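Local structure of thiol-activated cytolysin (Desulfobulbus propionicus, 6NAL) at residues D385-S388 with L393-I396; P35-F40 with M48-C53; A12-N17 with H230-V235. The protein is a toxin of the thiol-activated (cholesterol-dependent) cytolysin family that probably oligomerises on target membranes and punches pores through them. All blocks are in the same frame, centred on the assembly; numbering follows the deposited sequence.

Overall arrangement
Contacts 1 and 2 lie on the same side of the chain's centre with their own centres about 14 Å apart, and they touch where Ser388 OG lies 3.4 Å from Glu38 OE2. Both also meet the second subunit: Leu393 and Lys394 of one copy pack against Glu51, Lys52 and Cys53 of the other, so contacts 1 and 2 supply complementary sides of the dimer interface. Contact 3 is remote, with its centre about 60 Å from that of contact 1 and 47 Å from that of contact 2; the nearest atoms remain about 44 and 24 Å apart, respectively. It ties the N-terminal region to the main sheet and touches no other subunit.

Contact 1. Residues D385-S388 with L393-I396; sequences DEIS and LKVI
Ile387 and Ile396 face each other as a non-hydrogen-bonded antiparallel pair, their CA atoms 4.8 Å apart, and Ser388 with Val395 forms the hydrogen-bonded pair beside it. The two short strands run at 160° to each other and their axes approach to 4.7 Å. Two backbone bonds close the second pair: Ser388 N gives to Val395 O at 2.8 Å, and Val395 N gives back to Ser388 O at 2.7 Å with a fairly straight N-H...O angle of 162°. Each carbonyl has a further, weaker neighbour, since Ile387 CA directs its hydrogen at Val395 O and Lys394 CA does the same to Ser388 O.

On the face of Ile387 and Ile396 the two isoleucines lie alongside each other and point the same way, CD1 of Ile387 meeting CG1 of Ile396 at 4.0 Å. Ile396 carries CG1 beside its backbone N (chi1 -63°), which turns the other branch, CG2, to the carboxylate of Asp385; there Asp385 CG and Ile396 CG2 are 3.9 Å apart. The oxygens of Asp385 look elsewhere, to weak bonds with Asn424 and His398. The extended chain of Lys394 passes obliquely by Ile387, touching with CE alone, 4.1 Å from Ile387 CG1. On the other face Ser388 CB and Val395 CB are 4.3 Å apart.

Backbone atoms of Lys394, Val395 and Ile396 also pair, in a parallel ladder, with a strand of the second subunit. The contact forms the turn end of the hairpin 378-389/394-408, whose second strand is the outer one of a four-stranded antiparallel sheet within the C-terminal beta-sandwich domain of thiol-activated cytolysins, here extended by a neighbouring subunit.

Contact 2. Residues P35-F40 with M48-C53; sequences PAEERF and MTREKC
Glu37 and Met48, the latter modelled as selenomethionine, hold the tight part of this contact. They form one hydrogen-bonded antiparallel pair: Met48 N reaches Glu37 O at 2.8 Å with an N-H...O angle of 175°, and Glu37 N reaches Met48 O at 3.0 Å and 170°. Near-linear bonds at these lengths fix the strand register. Met48 O takes a CA-H...O contact from Ala36 as well, the distance from Ala36 CA being 3.5 Å. The CG of Glu37 and the CB of Met48 lie 4.2 Å apart on one face of the sheet, where Met48 also packs on Glu358 and Thr360 of strand 349-372.

This pair belongs to the hairpin of strands 37-41 and 44-59, which adds a short strand to the edge of a sheet built around the long strands 44-59 and 349-372. Farther along, Arg39 bonds through its backbone to Ile46, and Glu38 OE1 is hydrogen-bonded to Tyr45 OH and Tyr389 N.

At the other end, where Pro35 and Glu37 are exposed to solvent, the hydrogen bonding is loose. Arg50 bends at chi3 (-54°) and lies alongside Pro35, bringing the edge of its guanidinium to the proline ring. Its NH2 makes a single weak bond across the contact, to Pro35 O at 3.3 Å. Glu37 OE2 stands 4.4 Å from Arg50 NH2, but well out of the guanidinium plane, so any attraction is probably of charge alone, with no N-H directed at the oxygen. Arg50 itself is only partly exposed, and its NE is buried by the contact without a partner in the model.

Contact 3. Residues A12-N17 with H230-V235; sequences ASLQYN and HPPLFV
Tyr16 lays one face of its ring on Pro231, and that proline is the knob of this contact. Pro231 CB stands 3.5 Å above the ring plane, displaced toward the rim near CE2. Measured to the ring centroid, CB lies at 3.9 Å and 26° off the normal, which meets the description of a CH-pi contact. CG of the same proline lies over the same face, nearly on the ring axis and about equally far from all six ring carbons, so one edge of the pyrrolidine, not a single atom, fills the face.

The second wall of the hollow is Leu14. Its CD2 touches Pro231 CB at 4.2 Å and Pro232 CD at 4.3 Å, and this one methyl thus bears on both prolines. Leu14 and the Tyr16 face meet Pro231 CB from directions roughly at right angles, so CB sits in a corner, whereas the backbones stand well back, with the CA atoms of Leu14 and Pro231 7.9 Å apart. Tyr16 turns its ring toward Pro231 by placing CG between its backbone N and carbonyl carbon (chi1 63°). Phe340 of strand 332-340 adds to the pocket, meeting the Tyr16 ring and packing on Pro231.

Beyond the apolar patch a single water bridges the segments, 3.0 Å from Tyr16 OH and donating to Pro232 O at 2.8 Å. Pro232 also bonds through its backbone to Leu341, and Leu14 O is bonded to Lys342 NZ. By these contacts the loop after helix 2-12 covers the beginning of strand 232-250, a long member of the antiparallel sheet.

Chemically, the two segments meet through carbon surfaces, with their polar exchange carried by the water. Neither proline has an N-H to offer, and across these two segments the joining is by the fit of carbon surfaces, the CH-pi contact and the bridging water.

Contact 1. Residues D385-S388 with L393-I396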
loop_
_atom_site.group_PDB
_atom_site.type_symbol
_atom_site.label_atom_id
_atom_site.label_comp_id
_atom_site.label_asym_id
_atom_site.label_seq_id
_atom_site.Cartn_x
_atom_site.Cartn_y
_atom_site.Cartn_z
ATOM N N ASP A 385 -3.312 -11.181 15.686
ATOM C CA ASP A 385 -3.060 -11.866 14.432
ATOM C C ASP A 385 -1.594 -11.716 14.077
ATOM O O ASP A 385 -1.011 -10.659 14.291
ATOM C CB ASP A 385 -3.932 -11.291 13.315
ATOM C CG ASP A 385 -5.366 -11.829 13.329
ATOM O OD1 ASP A 385 -5.607 -12.955 13.879
ATOM O OD2 ASP A 385 -6.241 -11.117 12.752
ATOM N N GLU A 386 -0.993 -12.767 13.535
ATOM C CA GLU A 386 0.379 -12.696 13.065
ATOM C C GLU A 386 0.443 -12.874 11.551
ATOM O O GLU A 386 -0.119 -13.834 10.997
ATOM C CB GLU A 386 1.244 -13.739 13.769
ATOM C CG GLU A 386 1.643 -13.337 15.186
ATOM C CD GLU A 386 2.317 -14.464 15.986
ATOM O OE1 GLU A 386 2.771 -15.464 15.365
ATOM O OE2 GLU A 386 2.399 -14.330 17.243
ATOM N N ILE A 387 1.170 -11.969 10.892
ATOM C CA ILE A 387 1.230 -11.913 9.444
ATOM C C ILE A 387 2.512 -12.569 8.990
ATOM O O ILE A 387 3.569 -12.385 9.587
ATOM C CB ILE A 387 1.132 -10.459 8.967
ATOM C CG1 ILE A 387 -0.337 -10.070 8.795
ATOM C CG2 ILE A 387 1.764 -10.258 7.628
ATOM C CD1 ILE A 387 -1.206 -10.523 9.968
ATOM N N SER A 388 2.411 -13.343 7.925
ATOM C CA SER A 388 3.548 -14.025 7.334
ATOM C C SER A 388 3.390 -13.997 5.809
ATOM O O SER A 388 2.275 -13.969 5.282
ATOM C CB SER A 388 3.639 -15.438 7.932
ATOM O OG SER A 388 4.931 -15.944 7.755
ATOM N N LEU A 393 1.825 -15.638 -0.774
ATOM C CA LEU A 393 0.608 -15.776 0.019
ATOM C C LEU A 393 0.786 -15.017 1.321
ATOM O O LEU A 393 1.734 -15.286 2.055
ATOM C CB LEU A 393 0.347 -17.256 0.296
ATOM C CG LEU A 393 -0.991 -17.688 0.839
ATOM C CD1 LEU A 393 -2.049 -17.426 -0.216
ATOM C CD2 LEU A 393 -0.989 -19.115 1.205
ATOM N N LYS A 394 -0.090 -14.055 1.593
ATOM C CA LYS A 394 -0.152 -13.410 2.901
ATOM C C LYS A 394 -0.912 -14.346 3.842
ATOM O O LYS A 394 -2.124 -14.521 3.679
ATOM C CB LYS A 394 -0.866 -12.073 2.803
ATOM C CG LYS A 394 -0.763 -11.196 4.031
ATOM C CD LYS A 394 -1.520 -9.859 3.808
ATOM C CE LYS A 394 -1.602 -9.043 5.085
ATOM N NZ LYS A 394 -2.667 -7.978 5.012
ATOM N N VAL A 395 -0.205 -14.942 4.809
ATOM C CA VAL A 395 -0.767 -15.881 5.779
ATOM C C VAL A 395 -1.052 -15.131 7.069
ATOM O O VAL A 395 -0.194 -14.391 7.568
ATOM C CB VAL A 395 0.187 -17.062 6.043
ATOM C CG1 VAL A 395 -0.341 -18.034 7.065
ATOM C CG2 VAL A 395 0.437 -17.831 4.786
ATOM N N ILE A 396 -2.250 -15.319 7.599
ATOM C CA ILE A 396 -2.721 -14.633 8.793
ATOM C C ILE A 396 -3.079 -15.705 9.806
ATOM O O ILE A 396 -3.987 -16.502 9.557
ATOM C CB ILE A 396 -3.927 -13.737 8.489
ATOM C CG1 ILE A 396 -3.512 -12.641 7.494
ATOM C CG2 ILE A 396 -4.446 -13.082 9.750
ATOM C CD1 ILE A 396 -4.694 -11.908 6.869
#

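Contact 2. Residues P35-F40 with M48-C53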
loop_
_atom_site.group_PDB
_atom_site.type_symbol
_atom_site.label_atom_id
_atom_site.label_comp_id
_atom_site.label_asym_id
_atom_site.label_seq_id
_atom_site.Cartn_x
_atom_site.Cartn_y
_atom_site.Cartn_z
ATOM N N PRO A 35 7.221 -11.947 -5.871
ATOM C CA PRO A 35 6.483 -12.161 -4.623
ATOM C C PRO A 35 7.062 -11.325 -3.500
ATOM O O PRO A 35 8.260 -11.051 -3.452
ATOM C CB PRO A 35 6.678 -13.654 -4.341
ATOM C CG PRO A 35 8.141 -13.875 -4.804
ATOM C CD PRO A 35 8.263 -12.989 -6.075
ATOM N N ALA A 36 6.187 -10.937 -2.583
ATOM C CA ALA A 36 6.621 -10.233 -1.394
ATOM C C ALA A 36 7.535 -11.116 -0.564
ATOM O O ALA A 36 7.358 -12.336 -0.488
ATOM C CB ALA A 36 5.413 -9.820 -0.577
ATOM N N GLU A 37 8.513 -10.481 0.083
ATOM C CA GLU A 37 9.448 -11.204 0.929
ATOM C C GLU A 37 9.637 -10.484 2.259
ATOM O O GLU A 37 9.391 -9.286 2.397
ATOM C CB GLU A 37 10.815 -11.412 0.270
ATOM C CG GLU A 37 11.247 -10.297 -0.610
ATOM C CD GLU A 37 12.419 -10.672 -1.487
ATOM O OE1 GLU A 37 13.321 -9.816 -1.695
ATOM O OE2 GLU A 37 12.437 -11.831 -1.947
ATOM N N GLU A 38 10.075 -11.242 3.253
ATOM C CA GLU A 38 10.024 -10.790 4.624
ATOM C C GLU A 38 11.285 -11.220 5.347
ATOM O O GLU A 38 11.959 -12.179 4.965
ATOM C CB GLU A 38 8.774 -11.359 5.330
ATOM C CG GLU A 38 8.783 -12.940 5.527
ATOM C CD GLU A 38 7.718 -13.447 6.583
ATOM O OE1 GLU A 38 6.658 -12.816 6.724
ATOM O OE2 GLU A 38 7.935 -14.469 7.270
ATOM N N ARG A 39 11.575 -10.498 6.412
ATOM C CA ARG A 39 12.557 -10.936 7.379
ATOM C C ARG A 39 12.359 -10.142 8.656
ATOM O O ARG A 39 11.634 -9.140 8.702
ATOM C CB ARG A 39 13.984 -10.752 6.852
ATOM C CG ARG A 39 14.370 -9.320 6.686
ATOM C CD ARG A 39 15.660 -9.157 5.869
ATOM N NE ARG A 39 15.868 -7.739 5.587
ATOM C CZ ARG A 39 16.413 -6.906 6.460
ATOM N NH1 ARG A 39 16.827 -7.384 7.631
ATOM N NH2 ARG A 39 16.559 -5.622 6.150
ATOM N N PHE A 40 13.065 -10.587 9.676
ATOM C CA PHE A 40 13.106 -9.927 10.963
ATOM C C PHE A 40 14.483 -9.383 11.264
ATOM O O PHE A 40 15.490 -10.058 11.037
ATOM C CB PHE A 40 12.749 -10.896 12.074
ATOM C CG PHE A 40 11.327 -11.258 12.103
ATOM C CD1 PHE A 40 10.437 -10.498 12.829
ATOM C CD2 PHE A 40 10.877 -12.353 11.392
ATOM C CE1 PHE A 40 9.090 -10.840 12.859
ATOM C CE2 PHE A 40 9.540 -12.691 11.403
ATOM C CZ PHE A 40 8.642 -11.942 12.155
HETATM N N MSE A 48 9.268 -6.510 2.083
HETATM C CA MSE A 48 9.711 -5.911 0.850
HETATM C C MSE A 48 8.814 -6.385 -0.270
HETATM O O MSE A 48 8.717 -7.564 -0.556
HETATM C CB MSE A 48 11.162 -6.233 0.544
HETATM C CG MSE A 48 11.586 -5.619 -0.812
HETATM SE SE MSE A 48 13.443 -5.081 -0.980
HETATM C CE MSE A 48 13.682 -5.655 -2.814
ATOM N N THR A 49 8.160 -5.432 -0.917
ATOM C CA THR A 49 7.250 -5.686 -2.024
ATOM C C THR A 49 7.837 -5.074 -3.304
ATOM O O THR A 49 8.586 -4.096 -3.254
ATOM C CB THR A 49 5.858 -5.126 -1.689
ATOM O OG1 THR A 49 4.931 -5.536 -2.701
ATOM C CG2 THR A 49 5.865 -3.600 -1.551
ATOM N N ARG A 50 7.542 -5.681 -4.452
ATOM C CA ARG A 50 8.135 -5.273 -5.712
ATOM C C ARG A 50 7.040 -5.076 -6.730
ATOM O O ARG A 50 6.060 -5.812 -6.770
ATOM C CB ARG A 50 9.161 -6.290 -6.217
ATOM C CG ARG A 50 10.471 -6.238 -5.418
ATOM C CD ARG A 50 11.438 -7.344 -5.806
ATOM N NE ARG A 50 10.762 -8.622 -5.699
ATOM C CZ ARG A 50 11.287 -9.790 -6.019
ATOM N NH1 ARG A 50 12.526 -9.882 -6.485
ATOM N NH2 ARG A 50 10.552 -10.869 -5.861
ATOM N N GLU A 51 7.223 -4.067 -7.552
ATOM C CA GLU A 51 6.234 -3.704 -8.545
ATOM C C GLU A 51 6.939 -3.324 -9.837
ATOM O O GLU A 51 7.946 -2.609 -9.831
ATOM C CB GLU A 51 5.394 -2.544 -8.070
ATOM C CG GLU A 51 4.052 -2.440 -8.730
ATOM C CD GLU A 51 3.330 -1.151 -8.287
ATOM O OE1 GLU A 51 3.929 -0.321 -7.528
ATOM O OE2 GLU A 51 2.161 -0.970 -8.708
ATOM N N LYS A 52 6.377 -3.801 -10.926
ATOM C CA LYS A 52 6.845 -3.538 -12.261
ATOM C C LYS A 52 6.190 -2.249 -12.718
ATOM O O LYS A 52 4.954 -2.139 -12.672
ATOM C CB LYS A 52 6.483 -4.701 -13.179
ATOM C CG LYS A 52 7.033 -4.554 -14.591
ATOM C CD LYS A 52 6.852 -5.829 -15.438
ATOM C CE LYS A 52 6.589 -5.435 -16.919
ATOM N NZ LYS A 52 7.252 -6.253 -17.962
ATOM N N CYS A 53 7.025 -1.284 -13.150
ATOM C CA CYS A 53 6.573 0.021 -13.606
ATOM C C CYS A 53 7.279 0.387 -14.893
ATOM O O CYS A 53 8.342 -0.144 -15.210
ATOM C CB CYS A 53 6.881 1.173 -12.632
ATOM S SG CYS A 53 6.429 0.874 -10.978
#

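Contact 3. Residues A12-N17 with H230-V235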
loop_
_atom_site.group_PDB
_atom_site.type_symbol
_atom_site.label_atom_id
_atom_site.label_comp_id
_atom_site.label_asym_id
_atom_site.label_seq_id
_atom_site.Cartn_x
_atom_site.Cartn_y
_atom_site.Cartn_z
ATOM N N ALA A 12 12.046 16.363 -50.993
ATOM C CA ALA A 12 10.589 16.393 -50.904
ATOM C C ALA A 12 9.967 15.035 -51.217
ATOM O O ALA A 12 8.931 14.672 -50.643
ATOM C CB ALA A 12 10.027 17.454 -51.848
ATOM N N SER A 13 10.583 14.262 -52.090
ATOM C CA SER A 13 10.043 12.956 -52.420
ATOM C C SER A 13 10.529 11.870 -51.468
ATOM O O SER A 13 10.215 10.694 -51.670
ATOM C CB SER A 13 10.404 12.597 -53.875
ATOM O OG SER A 13 11.551 11.762 -53.925
ATOM N N LEU A 14 11.304 12.223 -50.449
ATOM C CA LEU A 14 11.823 11.235 -49.510
ATOM C C LEU A 14 10.757 10.966 -48.446
ATOM O O LEU A 14 10.530 11.784 -47.547
ATOM C CB LEU A 14 13.121 11.731 -48.905
ATOM C CG LEU A 14 14.019 10.719 -48.212
ATOM C CD1 LEU A 14 14.903 9.918 -49.125
ATOM C CD2 LEU A 14 14.868 11.531 -47.201
ATOM N N GLN A 15 10.100 9.808 -48.569
ATOM C CA GLN A 15 8.924 9.461 -47.771
ATOM C C GLN A 15 9.379 8.666 -46.551
ATOM O O GLN A 15 10.046 7.628 -46.679
ATOM C CB GLN A 15 7.904 8.671 -48.595
ATOM C CG GLN A 15 7.793 9.125 -50.038
ATOM C CD GLN A 15 7.557 7.975 -51.009
ATOM O OE1 GLN A 15 6.668 7.151 -50.804
ATOM N NE2 GLN A 15 8.358 7.915 -52.076
ATOM N N TYR A 16 9.088 9.200 -45.372
ATOM C CA TYR A 16 9.422 8.557 -44.110
ATOM C C TYR A 16 8.484 9.156 -43.079
ATOM O O TYR A 16 7.983 10.277 -43.244
ATOM C CB TYR A 16 10.893 8.757 -43.693
ATOM C CG TYR A 16 11.213 10.194 -43.447
ATOM C CD1 TYR A 16 10.840 10.828 -42.258
ATOM C CD2 TYR A 16 11.859 10.945 -44.432
ATOM C CE1 TYR A 16 11.101 12.153 -42.074
ATOM C CE2 TYR A 16 12.133 12.271 -44.254
ATOM C CZ TYR A 16 11.763 12.874 -43.078
ATOM O OH TYR A 16 12.067 14.209 -42.928
ATOM N N ASN A 17 8.271 8.407 -42.010
ATOM C CA ASN A 17 7.348 8.807 -40.956
ATOM C C ASN A 17 8.142 9.472 -39.841
ATOM O O ASN A 17 8.948 8.792 -39.183
ATOM C CB ASN A 17 6.590 7.588 -40.436
ATOM C CG ASN A 17 5.875 7.845 -39.104
ATOM O OD1 ASN A 17 5.817 6.965 -38.260
ATOM N ND2 ASN A 17 5.316 9.032 -38.928
ATOM N N HIS A 230 17.391 7.028 -43.072
ATOM C CA HIS A 230 18.284 7.948 -42.373
ATOM C C HIS A 230 18.163 9.335 -42.972
ATOM O O HIS A 230 19.091 9.848 -43.594
ATOM C CB HIS A 230 19.703 7.394 -42.420
ATOM C CG HIS A 230 19.797 6.041 -41.797
ATOM N ND1 HIS A 230 19.841 5.844 -40.432
ATOM C CD2 HIS A 230 19.801 4.809 -42.353
ATOM C CE1 HIS A 230 19.915 4.552 -40.177
ATOM N NE2 HIS A 230 19.901 3.903 -41.330
ATOM N N PRO A 231 17.000 9.955 -42.830
ATOM C CA PRO A 231 16.804 11.324 -43.366
ATOM C C PRO A 231 17.744 12.312 -42.707
ATOM O O PRO A 231 18.287 12.015 -41.631
ATOM C CB PRO A 231 15.349 11.650 -43.012
ATOM C CG PRO A 231 15.019 10.715 -41.867
ATOM C CD PRO A 231 15.835 9.458 -42.089
ATOM N N PRO A 232 17.985 13.467 -43.342
ATOM C CA PRO A 232 18.923 14.436 -42.776
ATOM C C PRO A 232 18.244 15.259 -41.706
ATOM O O PRO A 232 17.049 15.577 -41.795
ATOM C CB PRO A 232 19.315 15.303 -43.988
ATOM C CG PRO A 232 18.084 15.277 -44.843
ATOM C CD PRO A 232 17.599 13.842 -44.729
ATOM N N LEU A 233 19.043 15.640 -40.713
ATOM C CA LEU A 233 18.583 16.537 -39.663
ATOM C C LEU A 233 19.418 17.807 -39.577
ATOM O O LEU A 233 20.564 17.865 -40.028
ATOM C CB LEU A 233 18.635 15.860 -38.296
ATOM C CG LEU A 233 17.978 14.518 -38.136
ATOM C CD1 LEU A 233 18.589 13.809 -36.941
ATOM C CD2 LEU A 233 16.511 14.674 -37.967
ATOM N N PHE A 234 18.823 18.808 -38.926
ATOM C CA PHE A 234 19.376 20.146 -38.781
ATOM C C PHE A 234 19.297 20.553 -37.308
ATOM O O PHE A 234 18.198 20.656 -36.746
ATOM C CB PHE A 234 18.576 21.103 -39.675
ATOM C CG PHE A 234 18.949 22.536 -39.555
ATOM C CD1 PHE A 234 19.954 23.061 -40.318
ATOM C CD2 PHE A 234 18.242 23.380 -38.736
ATOM C CE1 PHE A 234 20.298 24.395 -40.194
ATOM C CE2 PHE A 234 18.534 24.731 -38.658
ATOM C CZ PHE A 234 19.574 25.231 -39.383
ATOM N N VAL A 235 20.452 20.796 -36.695
ATOM C CA VAL A 235 20.527 21.264 -35.333
ATOM C C VAL A 235 19.987 22.681 -35.273
ATOM O O VAL A 235 20.648 23.652 -35.670
ATOM C CB VAL A 235 21.951 21.166 -34.794
ATOM C CG1 VAL A 235 21.986 21.582 -33.367
ATOM C CG2 VAL A 235 22.457 19.742 -34.898
HETATM O O HOH W 1 14.778 15.430 -43.506
#